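Local coordinates for carbonic anhydrase (Synechocystis sp., PDB 5SWC), which catalyses the zinc-dependent, reversible hydration of carbon dioxide and supplies CO2 to RuBisCO inside the carboxysome, at residues A[32-37]-A[70-75]; A[216-221]-A[231-236]. All coordinates share one frame; numbering follows the deposited sequence.

Contact 1 (A[32-37]-A[70-75])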
loop_
_atom_site.group_PDB
_atom_site.type_symbol
_atom_site.label_atom_id
_atom_site.label_comp_id
_atom_site.label_asym_id
_atom_site.label_seq_id
_atom_site.Cartn_x
_atom_site.Cartn_y
_atom_site.Cartn_z
ATOM N N GLU A 32 18.562 40.331 15.445
ATOM C CA GLU A 32 19.207 41.435 16.181
ATOM C C GLU A 32 18.841 41.436 17.671
ATOM O O GLU A 32 19.484 42.120 18.476
ATOM C CB GLU A 32 18.852 42.779 15.525
ATOM C CG GLU A 32 19.452 42.842 14.119
ATOM C CD GLU A 32 19.071 44.085 13.337
ATOM O OE1 GLU A 32 18.223 44.868 13.807
ATOM O OE2 GLU A 32 19.620 44.266 12.229
ATOM N N GLY A 33 17.831 40.648 18.006
ATOM C CA GLY A 33 17.315 40.573 19.377
ATOM C C GLY A 33 17.677 39.264 20.025
ATOM O O GLY A 33 18.779 39.085 20.494
ATOM N N TYR A 34 16.751 38.332 20.007
ATOM C CA TYR A 34 16.933 37.030 20.644
ATOM C C TYR A 34 18.180 36.288 20.202
ATOM O O TYR A 34 18.881 35.729 21.049
ATOM C CB TYR A 34 15.730 36.161 20.356
ATOM C CG TYR A 34 15.626 34.931 21.203
ATOM C CD1 TYR A 34 16.266 33.771 20.864
ATOM C CD2 TYR A 34 14.893 34.976 22.366
ATOM C CE1 TYR A 34 16.162 32.633 21.663
ATOM C CE2 TYR A 34 14.763 33.846 23.163
ATOM C CZ TYR A 34 15.416 32.695 22.808
ATOM O OH TYR A 34 15.273 31.562 23.613
ATOM N N PHE A 35 18.482 36.273 18.914
ATOM C CA PHE A 35 19.667 35.582 18.425
ATOM C C PHE A 35 20.906 36.170 19.078
ATOM O O PHE A 35 21.780 35.459 19.515
ATOM C CB PHE A 35 19.761 35.679 16.906
ATOM C CG PHE A 35 21.024 35.087 16.360
ATOM C CD1 PHE A 35 21.152 33.731 16.231
ATOM C CD2 PHE A 35 22.073 35.882 16.033
ATOM C CE1 PHE A 35 22.343 33.178 15.739
ATOM C CE2 PHE A 35 23.262 35.337 15.550
ATOM C CZ PHE A 35 23.363 33.982 15.411
ATOM N N SER A 36 21.000 37.485 19.155
ATOM C CA SER A 36 22.159 38.101 19.802
ATOM C C SER A 36 22.348 37.701 21.287
ATOM O O SER A 36 23.451 37.328 21.742
ATOM C CB SER A 36 22.031 39.591 19.670
ATOM O OG SER A 36 23.140 40.206 20.278
ATOM N N SER A 37 21.266 37.689 22.043
ATOM C CA SER A 37 21.372 37.364 23.447
ATOM C C SER A 37 21.589 35.881 23.671
ATOM O O SER A 37 22.040 35.496 24.739
ATOM C CB SER A 37 20.180 37.883 24.251
ATOM O OG SER A 37 19.004 37.452 23.635
ATOM N N GLN A 70 7.615 27.203 27.858
ATOM C CA GLN A 70 8.764 28.111 28.063
ATOM C C GLN A 70 10.110 27.385 27.880
ATOM O O GLN A 70 11.038 27.499 28.681
ATOM C CB GLN A 70 8.663 28.827 29.426
ATOM C CG GLN A 70 7.468 29.759 29.504
ATOM C CD GLN A 70 7.646 30.965 28.633
ATOM O OE1 GLN A 70 8.436 31.852 28.977
ATOM N NE2 GLN A 70 6.923 31.028 27.519
ATOM N N SER A 71 10.158 26.647 26.773
ATOM C CA SER A 71 11.330 25.874 26.425
ATOM C C SER A 71 12.336 26.718 25.692
ATOM O O SER A 71 11.987 27.707 25.054
ATOM C CB SER A 71 10.981 24.687 25.566
ATOM O OG SER A 71 10.359 23.674 26.317
ATOM N N GLU A 72 13.595 26.328 25.831
ATOM C CA GLU A 72 14.683 26.912 25.088
ATOM C C GLU A 72 14.822 26.186 23.738
ATOM O O GLU A 72 14.511 25.024 23.613
ATOM C CB GLU A 72 15.979 26.767 25.898
ATOM C CG GLU A 72 17.175 27.446 25.284
ATOM C CD GLU A 72 16.954 28.924 25.107
ATOM O OE1 GLU A 72 16.500 29.326 23.995
ATOM O OE2 GLU A 72 17.236 29.655 26.102
ATOM N N VAL A 73 15.373 26.880 22.766
ATOM C CA VAL A 73 15.743 26.242 21.536
ATOM C C VAL A 73 16.704 25.092 21.865
ATOM O O VAL A 73 17.621 25.225 22.681
ATOM C CB VAL A 73 16.438 27.267 20.635
ATOM C CG1 VAL A 73 16.754 26.678 19.317
ATOM C CG2 VAL A 73 15.543 28.503 20.446
ATOM N N GLY A 74 16.456 23.948 21.219
ATOM C CA GLY A 74 17.231 22.756 21.460
ATOM C C GLY A 74 16.541 21.759 22.372
ATOM O O GLY A 74 16.985 20.625 22.506
ATOM N N ASP A 75 15.476 22.166 23.035
ATOM C CA ASP A 75 14.838 21.301 24.022
ATOM C C ASP A 75 13.837 20.306 23.443
ATOM O O ASP A 75 13.757 19.177 23.946
ATOM C CB ASP A 75 14.103 22.150 25.071
ATOM C CG ASP A 75 15.018 22.891 26.044
ATOM O OD1 ASP A 75 16.252 22.722 26.050
ATOM O OD2 ASP A 75 14.433 23.658 26.872
#
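Y34 reaches from the short helix 34-37 to E72, and a single side-chain hydrogen bond carries most of this contact. Its hydroxyl OH gives its proton to OE1 of E72 over 2.6 Å. OE1 lies at the edge of the phenol ring, close to its plane, while the ring and carboxylate planes are turned 53° against each other. The phenol comes in on the syn side of OE1, slightly out of the carboxylate plane.

A second group of bonds holds the acceptor in place. The backbone N of V73 donates to the same OE1 at 3.0 Å, from the anti side, so two donors grip one oxygen. E72 can do this because its chain folds back at CG (chi2 59°), which curls the carboxylate over the next peptide. Its own N donates to OD2 of D75 at 3.0 Å, and D75 N closes a type II turn onto E72 O. G74 occupies the positive-phi position of that turn.

Apolar contact is slight: CE1 of Y34 comes within 4.3 Å of CG2 of V73, approaching obliquely. V73 is otherwise packed against F42 and L45 of helix 39-45, and against R62 of the second subunit. On the helix side, the Y34 ring stacks with H38.

The contact thus ties the N-terminal helical region to the turn leading into strand 76-81, outermost in the sheet within this chain. With two donors on OE1, the negative charge of E72 is probably eased, and the carboxylate is held against rotation at this partly buried spot.

Contact 2 (A[216-221]-A[231-236]); sequences VLHDFV and EPEDEY
The connection from strand 209-214 to strand 219-221 carries a G1 beta bulge, H218 and D219 both facing D214, and its H218 imidazole meets the segment 231-236, near the end of the modelled chain. NE2 donates to OE2 of E233 at 2.7 Å with an N-H...O angle of 160°, a His-carboxylate hydrogen bond. The bond uses the syn lone pair of OE2, and ring and carboxylate lie nearly coplanar, 28° apart. E233 has two conformers; this geometry belongs to the one described here, so the bond is not certain in every copy. If ND1 also carries a proton, it can donate to O of V216 at 3.2 Å, from above the carbonyl plane.

The E231 side chain runs at about a right angle to that of H218, its carboxylate plane turned 34° from the ring and its OE2 3.4 Å from CD2 of H218. Its stronger partners are the hydroxyl of Y213 on OE2 and K179 on OE1. With an alanine in place of E231, the Y213 hydroxyl would probably lose this acceptor and K179 one of its carboxylate mates, and the H218 ring would be less confined. Beside the polar group, CG2 of V216 rests 3.8 Å from CG of P232.

The nearby carboxylates may favour a protonated H218 while E233 is in this conformer, though E231 is largely spent on K179 and Y213; the charge is not settled, and any electrostatic pull between the segments depends on it.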
loop_
_atom_site.group_PDB
_atom_site.type_symbol
_atom_site.label_atom_id
_atom_site.label_comp_id
_atom_site.label_asym_id
_atom_site.label_seq_id
_atom_site.Cartn_x
_atom_site.Cartn_y
_atom_site.Cartn_z
ATOM N N VAL A 216 -2.491 5.429 35.772
ATOM C CA VAL A 216 -2.838 4.627 36.927
ATOM C C VAL A 216 -4.265 4.969 37.345
ATOM O O VAL A 216 -5.081 4.093 37.631
ATOM C CB VAL A 216 -1.841 4.835 38.068
ATOM C CG1 VAL A 216 -2.322 4.161 39.348
ATOM C CG2 VAL A 216 -0.479 4.298 37.665
ATOM N N LEU A 217 -4.561 6.256 37.392
ATOM C CA LEU A 217 -5.868 6.738 37.738
ATOM C C LEU A 217 -6.901 6.574 36.619
ATOM O O LEU A 217 -8.099 6.463 36.864
ATOM C CB LEU A 217 -5.689 8.225 38.069
ATOM C CG LEU A 217 -6.891 8.984 38.495
ATOM C CD1 LEU A 217 -7.343 8.496 39.903
ATOM C CD2 LEU A 217 -6.499 10.463 38.483
ATOM N N HIS A 218 -6.424 6.504 35.385
ATOM C CA HIS A 218 -7.266 6.517 34.207
ATOM C C HIS A 218 -8.083 7.806 34.091
ATOM O O HIS A 218 -9.234 7.796 33.665
ATOM C CB HIS A 218 -8.153 5.287 34.089
ATOM C CG HIS A 218 -7.409 3.997 33.923
ATOM N ND1 HIS A 218 -6.711 3.393 34.947
ATOM C CD2 HIS A 218 -7.303 3.171 32.855
ATOM C CE1 HIS A 218 -6.189 2.255 34.509
ATOM N NE2 HIS A 218 -6.523 2.108 33.240
ATOM N N ASP A 219 -7.458 8.936 34.424
ATOM C CA ASP A 219 -8.107 10.226 34.252
ATOM C C ASP A 219 -7.055 11.312 34.064
ATOM O O ASP A 219 -5.872 11.128 34.322
ATOM C CB ASP A 219 -8.973 10.553 35.480
ATOM C CG ASP A 219 -10.149 11.454 35.150
ATOM O OD1 ASP A 219 -10.227 11.995 34.019
ATOM O OD2 ASP A 219 -10.990 11.644 36.059
ATOM N N PHE A 220 -7.522 12.490 33.663
ATOM C CA PHE A 220 -6.688 13.650 33.417
ATOM C C PHE A 220 -6.645 14.510 34.676
ATOM O O PHE A 220 -7.670 14.751 35.349
ATOM C CB PHE A 220 -7.214 14.449 32.227
ATOM C CG PHE A 220 -6.975 13.805 30.898
ATOM C CD1 PHE A 220 -7.882 12.875 30.391
ATOM C CD2 PHE A 220 -5.850 14.083 30.155
ATOM C CE1 PHE A 220 -7.682 12.287 29.166
ATOM C CE2 PHE A 220 -5.641 13.461 28.915
ATOM C CZ PHE A 220 -6.569 12.559 28.449
ATOM N N VAL A 221 -5.443 14.948 35.003
ATOM C CA VAL A 221 -5.171 15.795 36.171
ATOM C C VAL A 221 -4.165 16.885 35.827
ATOM O O VAL A 221 -3.592 16.908 34.757
ATOM C CB VAL A 221 -4.649 14.944 37.362
ATOM C CG1 VAL A 221 -5.685 13.949 37.817
ATOM C CG2 VAL A 221 -3.356 14.261 36.971
ATOM N N GLU A 231 -1.029 2.772 31.241
ATOM C CA GLU A 231 -2.007 2.056 32.044
ATOM C C GLU A 231 -1.403 0.732 32.513
ATOM O O GLU A 231 -1.079 -0.139 31.698
ATOM C CB GLU A 231 -3.269 1.823 31.211
ATOM C CG GLU A 231 -3.892 3.160 30.773
ATOM C CD GLU A 231 -5.116 3.022 29.877
ATOM O OE1 GLU A 231 -5.307 1.976 29.215
ATOM O OE2 GLU A 231 -5.918 3.989 29.816
ATOM N N PRO A 232 -1.284 0.530 33.827
ATOM C CA PRO A 232 -0.556 -0.653 34.303
ATOM C C PRO A 232 -1.137 -1.978 33.850
ATOM O O PRO A 232 -0.398 -2.962 33.638
ATOM C CB PRO A 232 -0.695 -0.556 35.827
ATOM C CG PRO A 232 -0.998 0.837 36.109
ATOM C CD PRO A 232 -1.704 1.432 34.929
ATOM N N GLU A 233 -2.451 -2.030 33.673
ATOM C CA GLU A 233 -3.075 -3.294 33.264
ATOM C C GLU A 233 -2.750 -3.685 31.823
ATOM O O GLU A 233 -2.964 -4.833 31.423
ATOM C CB GLU A 233 -4.594 -3.247 33.464
ATOM C CG GLU A 233 -5.357 -2.422 32.423
ATOM C CD GLU A 233 -5.409 -0.939 32.733
ATOM O OE1 GLU A 233 -4.730 -0.474 33.675
ATOM O OE2 GLU A 233 -6.148 -0.232 32.019
ATOM N N ASP A 234 -2.232 -2.745 31.040
ATOM C CA ASP A 234 -1.883 -3.025 29.653
ATOM C C ASP A 234 -0.384 -3.034 29.435
ATOM O O ASP A 234 0.080 -2.954 28.287
ATOM C CB ASP A 234 -2.545 -1.999 28.725
ATOM C CG ASP A 234 -4.036 -2.076 28.772
ATOM O OD1 ASP A 234 -4.560 -3.192 28.987
ATOM O OD2 ASP A 234 -4.683 -1.026 28.609
ATOM N N GLU A 235 0.389 -3.202 30.505
ATOM C CA GLU A 235 1.845 -3.203 30.357
ATOM C C GLU A 235 2.310 -4.335 29.433
ATOM O O GLU A 235 3.222 -4.148 28.589
ATOM C CB GLU A 235 2.519 -3.296 31.736
ATOM C CG GLU A 235 4.038 -3.109 31.692
ATOM C CD GLU A 235 4.701 -3.340 33.023
ATOM O OE1 GLU A 235 3.984 -3.336 34.047
ATOM O OE2 GLU A 235 5.931 -3.545 33.039
ATOM N N TYR A 236 1.682 -5.506 29.578
ATOM C CA TYR A 236 1.995 -6.706 28.789
ATOM C C TYR A 236 3.489 -6.868 28.586
ATOM O O TYR A 236 4.009 -6.818 27.461
ATOM C CB TYR A 236 1.274 -6.627 27.452
ATOM C CG TYR A 236 -0.229 -6.756 27.579
ATOM C CD1 TYR A 236 -0.772 -7.840 28.244
ATOM C CD2 TYR A 236 -1.081 -5.837 27.022
ATOM C CE1 TYR A 236 -2.139 -7.984 28.379
ATOM C CE2 TYR A 236 -2.477 -5.981 27.155
ATOM C CZ TYR A 236 -2.976 -7.035 27.825
ATOM O OH TYR A 236 -4.350 -7.182 27.942
#

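Overall arrangement
Contact 1 and contact 2 lie on opposite sides of the chain's centre, with centres 36 Å apart and nearest atoms about 17 Å apart, so they do not touch. They follow in series along the chain and join elements near its two ends to loops that lead into the outermost strands of the sheet within this chain: 32-37 to the turn before strand 76-81, and the segment 231-236 to the residues just ahead of strand 219-221. Both lie away from the zinc site: C58 lies in the span that contact 1 closes, H117 and C120 in the chain between the two contacts. Each is also near a subunit interface: G74 bonds to the second subunit, and D234 to K179 and Q182 of the third.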